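Tapirin (Caldicellulosiruptor kristjanssonii, PDB 6N2B) probably binds cellulose at the cell surface through a C-terminal beta-helix domain that also carries a calcium ion. Local coordinates at residues S541-T545 with L546-P550; I511-G515 with S516-I520; K413-F417 with D418-S422; V209-R212 with G213-P217. One frame throughout, in Å; residues are numbered along the deposited sequence.

Overall arrangement
The chain meets these contacts in the order 4, 3, 2, 1. They follow one another in series, and none nests inside or crosses another. Contact 4 rounds the turn after strand 207-211 of the beta-helix. Contact 3 closes a short 3-10 turn in the loop that follows helix 408-413. Contact 2 rounds the turn after strand 510-513, which pairs in parallel with strand 207-211, so contacts 2 and 4 are neighbours with centres about 5 Å apart. Contact 1 closes the end of helix 536-546. Contact 3 touches contact 4 through the D418-R212 salt bridge and contact 1 through probable backbone hydrogen bonds. L546 and L514 join contacts 1 and 2.

Contact 1: S541-T545 with L546-P550; sequences SITST and LNYIP
L546 lies alongside I542 at the end of helix 536-546, and the two side chains point the same way. CD1 of L546 sits 3.8 Å from CG2 of I542. The backbone joins the same pair: L546 N donates to I542 O over 2.9 Å, and the bond is nearly straight at 173°. Beyond L546 the pattern changes. N547 N donates to S544 O at 3.3 Å, from above the carbonyl plane and not on a lone pair. Y548 N donates to T543 O at 3.0 Å, in the carbonyl plane and on a lone pair. N547 has a positive phi of 53°. With these two bonds back into the last turn it forms a Schellman motif, which ends the helix and sends the chain off as a loop. T543 flanks that exit: its CG2 is 4.1 Å from CB of Y548. T543 OG1 lies at the edge of the Y548 ring, but its hydrogen bond goes to E539 O. T545 reaches one turn back: its N and OG1 are each hydrogen-bonded to S541 O at 2.9 Å, from opposite faces of its plane. OG1 of T545 stands beside its own backbone N (chi1 -71°), which turns the hydroxyl back along the helix. A valine here would probably leave S541 O without its second donor. Further out, Y452 of strand 448-453 packs on I542 and T545, and its OH is hydrogen-bonded to S541 OG. L546 leans on L514. Y548 OH is hydrogen-bonded to L204 N.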
loop_
_atom_site.group_PDB
_atom_site.type_symbol
_atom_site.label_atom_id
_atom_site.label_comp_id
_atom_site.label_asym_id
_atom_site.label_seq_id
_atom_site.Cartn_x
_atom_site.Cartn_y
_atom_site.Cartn_z
ATOM N N SER A 541 19.545 16.537 1.827
ATOM C CA SER A 541 18.789 17.471 1.002
ATOM C C SER A 541 17.294 17.417 1.320
ATOM O O SER A 541 16.639 18.458 1.440
ATOM C CB SER A 541 19.037 17.173 -0.472
ATOM O OG SER A 541 18.186 17.989 -1.253
ATOM N N ILE A 542 16.738 16.208 1.456
ATOM C CA ILE A 542 15.311 16.065 1.738
ATOM C C ILE A 542 14.999 16.516 3.162
ATOM O O ILE A 542 13.995 17.198 3.404
ATOM C CB ILE A 542 14.861 14.606 1.498
ATOM C CG1 ILE A 542 15.017 14.232 0.020
ATOM C CG2 ILE A 542 13.415 14.364 2.017
ATOM C CD1 ILE A 542 14.876 12.758 -0.256
ATOM N N THR A 543 15.830 16.111 4.128
ATOM C CA THR A 543 15.610 16.531 5.505
ATOM C C THR A 543 15.611 18.047 5.599
ATOM O O THR A 543 14.734 18.645 6.236
ATOM C CB THR A 543 16.677 15.930 6.431
ATOM O OG1 THR A 543 16.623 14.500 6.388
ATOM C CG2 THR A 543 16.446 16.367 7.854
ATOM N N SER A 544 16.568 18.688 4.929
ATOM C CA SER A 544 16.617 20.143 4.915
ATOM C C SER A 544 15.380 20.730 4.239
ATOM O O SER A 544 14.730 21.622 4.786
ATOM C CB SER A 544 17.901 20.591 4.229
ATOM O OG SER A 544 17.782 21.912 3.753
ATOM N N THR A 545 15.016 20.209 3.064
ATOM C CA THR A 545 13.927 20.786 2.274
ATOM C C THR A 545 12.579 20.706 3.000
ATOM O O THR A 545 11.805 21.673 3.019
ATOM C CB THR A 545 13.860 20.063 0.929
ATOM O OG1 THR A 545 14.994 20.431 0.144
ATOM C CG2 THR A 545 12.606 20.411 0.171
ATOM N N LEU A 546 12.267 19.552 3.586
ATOM C CA LEU A 546 10.998 19.361 4.283
ATOM C C LEU A 546 11.043 19.754 5.752
ATOM O O LEU A 546 10.007 19.657 6.423
ATOM C CB LEU A 546 10.552 17.896 4.197
ATOM C CG LEU A 546 10.442 17.273 2.812
ATOM C CD1 LEU A 546 10.047 15.793 2.924
ATOM C CD2 LEU A 546 9.458 18.085 1.951
ATOM N N ASN A 547 12.203 20.166 6.272
ATOM C CA ASN A 547 12.366 20.458 7.690
ATOM C C ASN A 547 11.894 19.252 8.498
ATOM O O ASN A 547 10.961 19.309 9.302
ATOM C CB ASN A 547 11.623 21.742 8.065
ATOM C CG ASN A 547 12.080 22.334 9.391
ATOM O OD1 ASN A 547 13.105 21.941 9.949
ATOM N ND2 ASN A 547 11.308 23.295 9.899
ATOM N N TYR A 548 12.543 18.130 8.208
ATOM C CA TYR A 548 12.125 16.820 8.678
ATOM C C TYR A 548 12.902 16.471 9.932
ATOM O O TYR A 548 14.119 16.647 9.969
ATOM C CB TYR A 548 12.370 15.751 7.614
ATOM C CG TYR A 548 11.978 14.364 8.081
ATOM C CD1 TYR A 548 10.664 14.074 8.448
ATOM C CD2 TYR A 548 12.929 13.349 8.173
ATOM C CE1 TYR A 548 10.315 12.803 8.877
ATOM C CE2 TYR A 548 12.589 12.078 8.606
ATOM C CZ TYR A 548 11.284 11.810 8.956
ATOM O OH TYR A 548 10.946 10.546 9.387
ATOM N N ILE A 549 12.205 15.975 10.947
ATOM C CA ILE A 549 12.827 15.509 12.181
ATOM C C ILE A 549 12.524 14.023 12.348
ATOM O O ILE A 549 11.417 13.639 12.732
ATOM C CB ILE A 549 12.346 16.310 13.405
ATOM C CG1 ILE A 549 12.534 17.804 13.187
ATOM C CG2 ILE A 549 13.111 15.874 14.643
ATOM C CD1 ILE A 549 11.367 18.642 13.602
ATOM N N PRO A 550 13.493 13.153 12.073
ATOM C CA PRO A 550 13.264 11.711 12.239
ATOM C C PRO A 550 12.989 11.357 13.688
ATOM O O PRO A 550 13.648 11.880 14.600
ATOM C CB PRO A 550 14.576 11.077 11.746
ATOM C CG PRO A 550 15.521 12.205 11.505
ATOM C CD PRO A 550 14.709 13.433 11.306
#

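Contact 2: I511-G515 with S516-I520; sequences IITLG and STFNI
T513 and F518 face each other across a turn of the beta-helix, where the chain leaves strand 510-513 and bends back toward strand 520-522. The two side chains cross at about a right angle. The methyl CG2 of T513 stands over the centre of the F518 ring, 3.3 Å from the ring centroid and only 4° off the normal. This is a CH-pi contact. The first torsion of T513 (chi1 76°) puts OG1 between the backbone N and the carbonyl carbon. CG2 then lies over the ring, and OG1 lies near the CB end of F518, hydrogen-bonded to S211 OG. I511 adds a looser apolar contact, with CG2 4.5 Å from CZ of F518. On the opposite face of the ring lies the backbone N of I520, offset toward the rim. The bend itself is made by L514, G515 and S516. No hydrogen bond spans it between 511-515 and 516-520. The backbone N of F518 is held instead by S214 OG. Around the turn, I487 of strand 487-489 packs on both I511 and F518. I512 packs on I542 of helix 536-546. Strand 510-513 runs parallel to strand 207-211 on one flank and to strand 478-483 on the other.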
loop_
_atom_site.group_PDB
_atom_site.type_symbol
_atom_site.label_atom_id
_atom_site.label_comp_id
_atom_site.label_asym_id
_atom_site.label_seq_id
_atom_site.Cartn_x
_atom_site.Cartn_y
_atom_site.Cartn_z
ATOM N N ILE A 511 9.465 8.039 -4.158
ATOM C CA ILE A 511 8.605 9.142 -4.571
ATOM C C ILE A 511 7.946 9.723 -3.326
ATOM O O ILE A 511 7.255 9.009 -2.591
ATOM C CB ILE A 511 7.546 8.691 -5.592
ATOM C CG1 ILE A 511 8.229 7.986 -6.770
ATOM C CG2 ILE A 511 6.728 9.860 -6.081
ATOM C CD1 ILE A 511 7.280 7.286 -7.724
ATOM N N ILE A 512 8.174 11.006 -3.082
ATOM C CA ILE A 512 7.561 11.728 -1.977
ATOM C C ILE A 512 6.624 12.770 -2.563
ATOM O O ILE A 512 7.036 13.617 -3.361
ATOM C CB ILE A 512 8.608 12.407 -1.086
ATOM C CG1 ILE A 512 9.421 11.373 -0.309
ATOM C CG2 ILE A 512 7.920 13.435 -0.199
ATOM C CD1 ILE A 512 10.868 11.783 -0.092
ATOM N N THR A 513 5.371 12.720 -2.174
ATOM C CA THR A 513 4.377 13.623 -2.722
ATOM C C THR A 513 3.760 14.395 -1.571
ATOM O O THR A 513 3.479 13.827 -0.512
ATOM C CB THR A 513 3.314 12.854 -3.508
ATOM O OG1 THR A 513 2.422 12.207 -2.590
ATOM C CG2 THR A 513 3.977 11.795 -4.401
ATOM N N LEU A 514 3.572 15.695 -1.774
ATOM C CA LEU A 514 3.221 16.585 -0.686
ATOM C C LEU A 514 1.892 17.284 -0.878
ATOM O O LEU A 514 1.405 17.908 0.069
ATOM C CB LEU A 514 4.324 17.636 -0.491
ATOM C CG LEU A 514 5.691 16.997 -0.238
ATOM C CD1 LEU A 514 6.829 17.913 -0.626
ATOM C CD2 LEU A 514 5.805 16.621 1.209
ATOM N N GLY A 515 1.291 17.192 -2.051
ATOM C CA GLY A 515 0.002 17.804 -2.251
ATOM C C GLY A 515 -1.116 17.024 -1.603
ATOM O O GLY A 515 -0.991 15.822 -1.334
ATOM N N SER A 516 -2.223 17.740 -1.360
ATOM C CA SER A 516 -3.436 17.115 -0.835
ATOM C C SER A 516 -3.862 15.925 -1.685
ATOM O O SER A 516 -4.258 14.877 -1.160
ATOM C CB SER A 516 -4.565 18.143 -0.771
ATOM O OG SER A 516 -4.137 19.305 -0.080
ATOM N N THR A 517 -3.788 16.072 -2.999
ATOM C CA THR A 517 -4.113 15.012 -3.932
ATOM C C THR A 517 -2.897 14.753 -4.816
ATOM O O THR A 517 -2.096 15.656 -5.072
ATOM C CB THR A 517 -5.344 15.402 -4.753
ATOM O OG1 THR A 517 -6.013 14.222 -5.218
ATOM C CG2 THR A 517 -4.955 16.305 -5.938
ATOM N N PHE A 518 -2.731 13.506 -5.254
ATOM C CA PHE A 518 -1.576 13.153 -6.072
ATOM C C PHE A 518 -1.930 12.064 -7.076
ATOM O O PHE A 518 -2.411 10.993 -6.687
ATOM C CB PHE A 518 -0.395 12.679 -5.215
ATOM C CG PHE A 518 0.721 12.140 -6.030
ATOM C CD1 PHE A 518 1.488 12.985 -6.812
ATOM C CD2 PHE A 518 0.965 10.791 -6.084
ATOM C CE1 PHE A 518 2.505 12.487 -7.603
ATOM C CE2 PHE A 518 1.976 10.292 -6.860
ATOM C CZ PHE A 518 2.745 11.134 -7.628
ATOM N N ASN A 519 -1.660 12.327 -8.358
ATOM C CA ASN A 519 -1.872 11.370 -9.438
ATOM C C ASN A 519 -0.567 11.127 -10.177
ATOM O O ASN A 519 0.120 12.084 -10.548
ATOM C CB ASN A 519 -2.908 11.877 -10.440
ATOM C CG ASN A 519 -4.326 11.795 -9.912
ATOM O OD1 ASN A 519 -5.080 10.855 -10.240
ATOM N ND2 ASN A 519 -4.710 12.782 -9.093
ATOM N N ILE A 520 -0.231 9.860 -10.401
ATOM C CA ILE A 520 0.753 9.500 -11.414
ATOM C C ILE A 520 -0.011 9.222 -12.691
ATOM O O ILE A 520 -0.988 8.464 -12.682
ATOM C CB ILE A 520 1.580 8.271 -10.999
ATOM C CG1 ILE A 520 1.779 8.259 -9.501
ATOM C CG2 ILE A 520 2.945 8.240 -11.707
ATOM C CD1 ILE A 520 2.555 7.099 -9.036
#

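Contact 3: K413-F417 with D418-S422; sequences KNFDF and DSRMS
R420 crosses F415 at about a right angle, over a short 3-10 turn. Its CB lies 3.5 Å from F417 O. CG also passes F417 O and comes within 3.9 Å of F415 CE2. CD is 3.8 Å from F415 CZ, an oblique approach. The chi2 torsion (-52°) swings CD toward F415 CZ, and a further bend at chi3 (-60°) turns the guanidinium. The guanidinium plane ends up 45° from the ring plane. At the tip, NH1 makes a weak hydrogen bond to I549 O. Shortening this side chain to an alanine would probably take the methylenes off F415 CZ and leave I549 O without that weak donor. The backbone N of R420 donates to F417 O at 3.2 Å, from above the carbonyl plane. S419 N donates to D416 O at 2.8 Å, also from above the plane, and weakly to D416 OD1. A water bridges the same carboxylate to the backbone: it donates to D416 OD1 at 2.7 Å and accepts from D418 N at 3.3 Å. On the inner side, F415 CD2 stands 3.6 Å above the plane of the F417 ring, over its centre. F417 in turn stacks with Y229 and touches Y210 of strand 207-211. D418 OD1 forms a salt bridge with R212 NH1. The loop after helix 408-413 is thereby laid against the outside of the beta-helix. Its far flank meets the loop that follows helix 536-546, where R420 touches Y548 and F415 touches P551.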
loop_
_atom_site.group_PDB
_atom_site.type_symbol
_atom_site.label_atom_id
_atom_site.label_comp_id
_atom_site.label_asym_id
_atom_site.label_seq_id
_atom_site.Cartn_x
_atom_site.Cartn_y
_atom_site.Cartn_z
ATOM N N LYS A 413 -1.808 4.537 15.103
ATOM C CA LYS A 413 -2.909 5.474 15.308
ATOM C C LYS A 413 -2.438 6.740 16.021
ATOM O O LYS A 413 -2.951 7.835 15.761
ATOM C CB LYS A 413 -4.012 4.784 16.112
ATOM C CG LYS A 413 -5.429 5.272 15.835
ATOM C CD LYS A 413 -6.354 4.893 16.982
ATOM C CE LYS A 413 -6.961 3.490 16.807
ATOM N NZ LYS A 413 -8.210 3.487 15.982
ATOM N N ASN A 414 -1.454 6.612 16.904
ATOM C CA ASN A 414 -1.020 7.713 17.744
ATOM C C ASN A 414 0.122 8.507 17.143
ATOM O O ASN A 414 0.523 9.516 17.730
ATOM C CB ASN A 414 -0.598 7.196 19.126
ATOM C CG ASN A 414 -1.791 6.845 20.014
ATOM O OD1 ASN A 414 -2.887 7.385 19.846
ATOM N ND2 ASN A 414 -1.575 5.941 20.970
ATOM N N PHE A 415 0.656 8.089 16.001
ATOM C CA PHE A 415 1.792 8.777 15.396
ATOM C C PHE A 415 1.286 9.853 14.443
ATOM O O PHE A 415 0.520 9.556 13.512
ATOM C CB PHE A 415 2.698 7.789 14.670
ATOM C CG PHE A 415 4.037 8.348 14.329
ATOM C CD1 PHE A 415 5.066 8.330 15.253
ATOM C CD2 PHE A 415 4.270 8.904 13.084
ATOM C CE1 PHE A 415 6.307 8.847 14.934
ATOM C CE2 PHE A 415 5.509 9.425 12.764
ATOM C CZ PHE A 415 6.527 9.397 13.689
ATOM N N ASP A 416 1.704 11.105 14.684
ATOM C CA ASP A 416 1.300 12.247 13.859
ATOM C C ASP A 416 2.365 12.459 12.779
ATOM O O ASP A 416 3.288 13.267 12.912
ATOM C CB ASP A 416 1.090 13.479 14.733
ATOM C CG ASP A 416 0.641 14.702 13.944
ATOM O OD1 ASP A 416 0.499 14.612 12.703
ATOM O OD2 ASP A 416 0.430 15.763 14.576
ATOM N N PHE A 417 2.217 11.702 11.683
ATOM C CA PHE A 417 3.197 11.716 10.598
ATOM C C PHE A 417 3.479 13.133 10.129
ATOM O O PHE A 417 4.634 13.497 9.883
ATOM C CB PHE A 417 2.701 10.866 9.421
ATOM C CG PHE A 417 2.920 9.386 9.596
ATOM C CD1 PHE A 417 1.958 8.593 10.220
ATOM C CD2 PHE A 417 4.081 8.779 9.133
ATOM C CE1 PHE A 417 2.150 7.232 10.386
ATOM C CE2 PHE A 417 4.281 7.408 9.297
ATOM C CZ PHE A 417 3.314 6.639 9.921
ATOM N N ASP A 418 2.434 13.951 10.010
ATOM C CA ASP A 418 2.613 15.308 9.512
ATOM C C ASP A 418 3.473 16.139 10.442
ATOM O O ASP A 418 4.179 17.044 9.987
ATOM C CB ASP A 418 1.260 15.974 9.340
ATOM C CG ASP A 418 0.812 15.982 7.922
ATOM O OD1 ASP A 418 1.621 16.430 7.075
ATOM O OD2 ASP A 418 -0.334 15.544 7.658
ATOM N N SER A 419 3.425 15.847 11.741
ATOM C CA SER A 419 4.161 16.638 12.714
ATOM C C SER A 419 5.670 16.545 12.520
ATOM O O SER A 419 6.402 17.393 13.040
ATOM C CB SER A 419 3.785 16.191 14.126
ATOM O OG SER A 419 4.296 14.905 14.407
ATOM N N ARG A 420 6.153 15.550 11.778
ATOM C CA ARG A 420 7.586 15.341 11.648
ATOM C C ARG A 420 8.250 16.260 10.628
ATOM O O ARG A 420 9.485 16.260 10.533
ATOM C CB ARG A 420 7.860 13.881 11.284
ATOM C CG ARG A 420 7.099 12.898 12.130
ATOM C CD ARG A 420 7.299 13.163 13.610
ATOM N NE ARG A 420 8.699 13.084 14.033
ATOM C CZ ARG A 420 9.124 13.400 15.258
ATOM N NH1 ARG A 420 10.404 13.303 15.569
ATOM N NH2 ARG A 420 8.259 13.818 16.179
ATOM N N MET A 421 7.477 17.044 9.876
ATOM C CA MET A 421 8.019 17.894 8.828
ATOM C C MET A 421 7.231 19.186 8.787
ATOM O O MET A 421 6.132 19.288 9.343
ATOM C CB MET A 421 7.979 17.215 7.455
ATOM C CG MET A 421 6.565 16.997 6.905
ATOM S SD MET A 421 6.473 15.931 5.438
ATOM C CE MET A 421 7.364 14.472 6.004
ATOM N N SER A 422 7.804 20.178 8.104
ATOM C CA SER A 422 7.149 21.467 7.877
ATOM C C SER A 422 7.290 21.786 6.396
ATOM O O SER A 422 8.356 22.207 5.942
ATOM C CB SER A 422 7.755 22.559 8.751
ATOM O OG SER A 422 7.962 22.087 10.079
HETATM O O HOH W 1 -0.733 13.496 10.620
#

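Contact 4: V209-R212 with G213-P217; sequences VYSR and GSFLP
V209 lays its methyl CG1 over one face of the F215 ring. CG1 is 3.7 Å from the ring centroid and 9° off the normal, a CH-pi contact over the centre. With CG1 anti to the backbone N (chi1 -179°), that methyl is the one over the ring centre, and CG2 is left at the rim, 4.1 Å from F215 CZ. P217 CD lies 3.8 Å above the opposite face, so the ring is sandwiched between a methyl and a proline carbon. S211 packs beside the CB of F215: its OG is 3.5 Å from that CB, and its own CB is 3.6 Å from S214 O. The polar ends of S211 and R212 have their partners outside the turn, in T513 and D418. G213 turns the chain, and its O accepts from S230 OG. V209, S211 and F215 are all buried. Strand 207-211 pairs in parallel with strand 227-230 and with strand 510-513. The methyl of V209 and the ring of F215 meet across the inside of one coil, between the strand and the segment after its turn, as in the apolar core of a parallel beta-helix.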
loop_
_atom_site.group_PDB
_atom_site.type_symbol
_atom_site.label_atom_id
_atom_site.label_comp_id
_atom_site.label_asym_id
_atom_site.label_seq_id
_atom_site.Cartn_x
_atom_site.Cartn_y
_atom_site.Cartn_z
ATOM N N VAL A 209 6.861 4.926 -1.487
ATOM C CA VAL A 209 5.881 5.966 -1.759
ATOM C C VAL A 209 5.493 6.584 -0.423
ATOM O O VAL A 209 4.922 5.907 0.437
ATOM C CB VAL A 209 4.642 5.421 -2.493
ATOM C CG1 VAL A 209 3.648 6.530 -2.778
ATOM C CG2 VAL A 209 5.041 4.757 -3.777
ATOM N N TYR A 210 5.808 7.857 -0.243
ATOM C CA TYR A 210 5.320 8.625 0.897
ATOM C C TYR A 210 4.426 9.719 0.344
ATOM O O TYR A 210 4.903 10.617 -0.352
ATOM C CB TYR A 210 6.469 9.215 1.707
ATOM C CG TYR A 210 6.020 9.886 2.985
ATOM C CD1 TYR A 210 5.574 11.202 2.983
ATOM C CD2 TYR A 210 6.045 9.203 4.200
ATOM C CE1 TYR A 210 5.163 11.813 4.145
ATOM C CE2 TYR A 210 5.636 9.808 5.374
ATOM C CZ TYR A 210 5.197 11.113 5.341
ATOM O OH TYR A 210 4.795 11.736 6.509
ATOM N N SER A 211 3.139 9.647 0.643
ATOM C CA SER A 211 2.177 10.627 0.154
ATOM C C SER A 211 1.556 11.344 1.345
ATOM O O SER A 211 0.843 10.727 2.147
ATOM C CB SER A 211 1.104 9.962 -0.703
ATOM O OG SER A 211 1.625 9.597 -1.961
ATOM N N ARG A 212 1.838 12.645 1.464
ATOM C CA ARG A 212 1.237 13.441 2.528
ATOM C C ARG A 212 -0.269 13.540 2.338
ATOM O O ARG A 212 -1.037 13.457 3.306
ATOM C CB ARG A 212 1.881 14.827 2.566
ATOM C CG ARG A 212 1.329 15.742 3.644
ATOM C CD ARG A 212 2.300 16.868 3.971
ATOM N NE ARG A 212 1.780 18.152 3.508
ATOM C CZ ARG A 212 0.818 18.846 4.114
ATOM N NH1 ARG A 212 0.267 18.402 5.244
ATOM N NH2 ARG A 212 0.420 20.002 3.591
ATOM N N GLY A 213 -0.708 13.702 1.098
ATOM C CA GLY A 213 -2.121 13.645 0.802
ATOM C C GLY A 213 -2.507 12.276 0.284
ATOM O O GLY A 213 -2.109 11.254 0.851
ATOM N N SER A 214 -3.273 12.246 -0.798
ATOM C CA SER A 214 -3.727 11.005 -1.392
ATOM C C SER A 214 -2.662 10.441 -2.335
ATOM O O SER A 214 -1.661 11.092 -2.653
ATOM C CB SER A 214 -5.025 11.231 -2.152
ATOM O OG SER A 214 -4.735 11.664 -3.476
ATOM N N PHE A 215 -2.901 9.206 -2.791
ATOM C CA PHE A 215 -1.977 8.489 -3.675
ATOM C C PHE A 215 -2.816 7.696 -4.669
ATOM O O PHE A 215 -3.381 6.655 -4.326
ATOM C CB PHE A 215 -1.040 7.573 -2.906
ATOM C CG PHE A 215 -0.242 6.663 -3.785
ATOM C CD1 PHE A 215 0.508 7.171 -4.830
ATOM C CD2 PHE A 215 -0.234 5.300 -3.566
ATOM C CE1 PHE A 215 1.246 6.334 -5.633
ATOM C CE2 PHE A 215 0.497 4.460 -4.371
ATOM C CZ PHE A 215 1.237 4.971 -5.406
ATOM N N LEU A 216 -2.902 8.191 -5.898
ATOM C CA LEU A 216 -3.675 7.533 -6.947
ATOM C C LEU A 216 -2.728 7.133 -8.063
ATOM O O LEU A 216 -2.503 7.910 -9.006
ATOM C CB LEU A 216 -4.783 8.440 -7.468
ATOM C CG LEU A 216 -5.599 9.072 -6.325
ATOM C CD1 LEU A 216 -6.080 10.492 -6.647
ATOM C CD2 LEU A 216 -6.730 8.181 -5.949
ATOM N N PRO A 217 -2.172 5.926 -7.999
ATOM C CA PRO A 217 -1.228 5.485 -9.028
ATOM C C PRO A 217 -1.936 5.173 -10.334
ATOM O O PRO A 217 -3.159 5.003 -10.404
ATOM C CB PRO A 217 -0.609 4.217 -8.424
ATOM C CG PRO A 217 -1.655 3.669 -7.563
ATOM C CD PRO A 217 -2.390 4.878 -6.978
#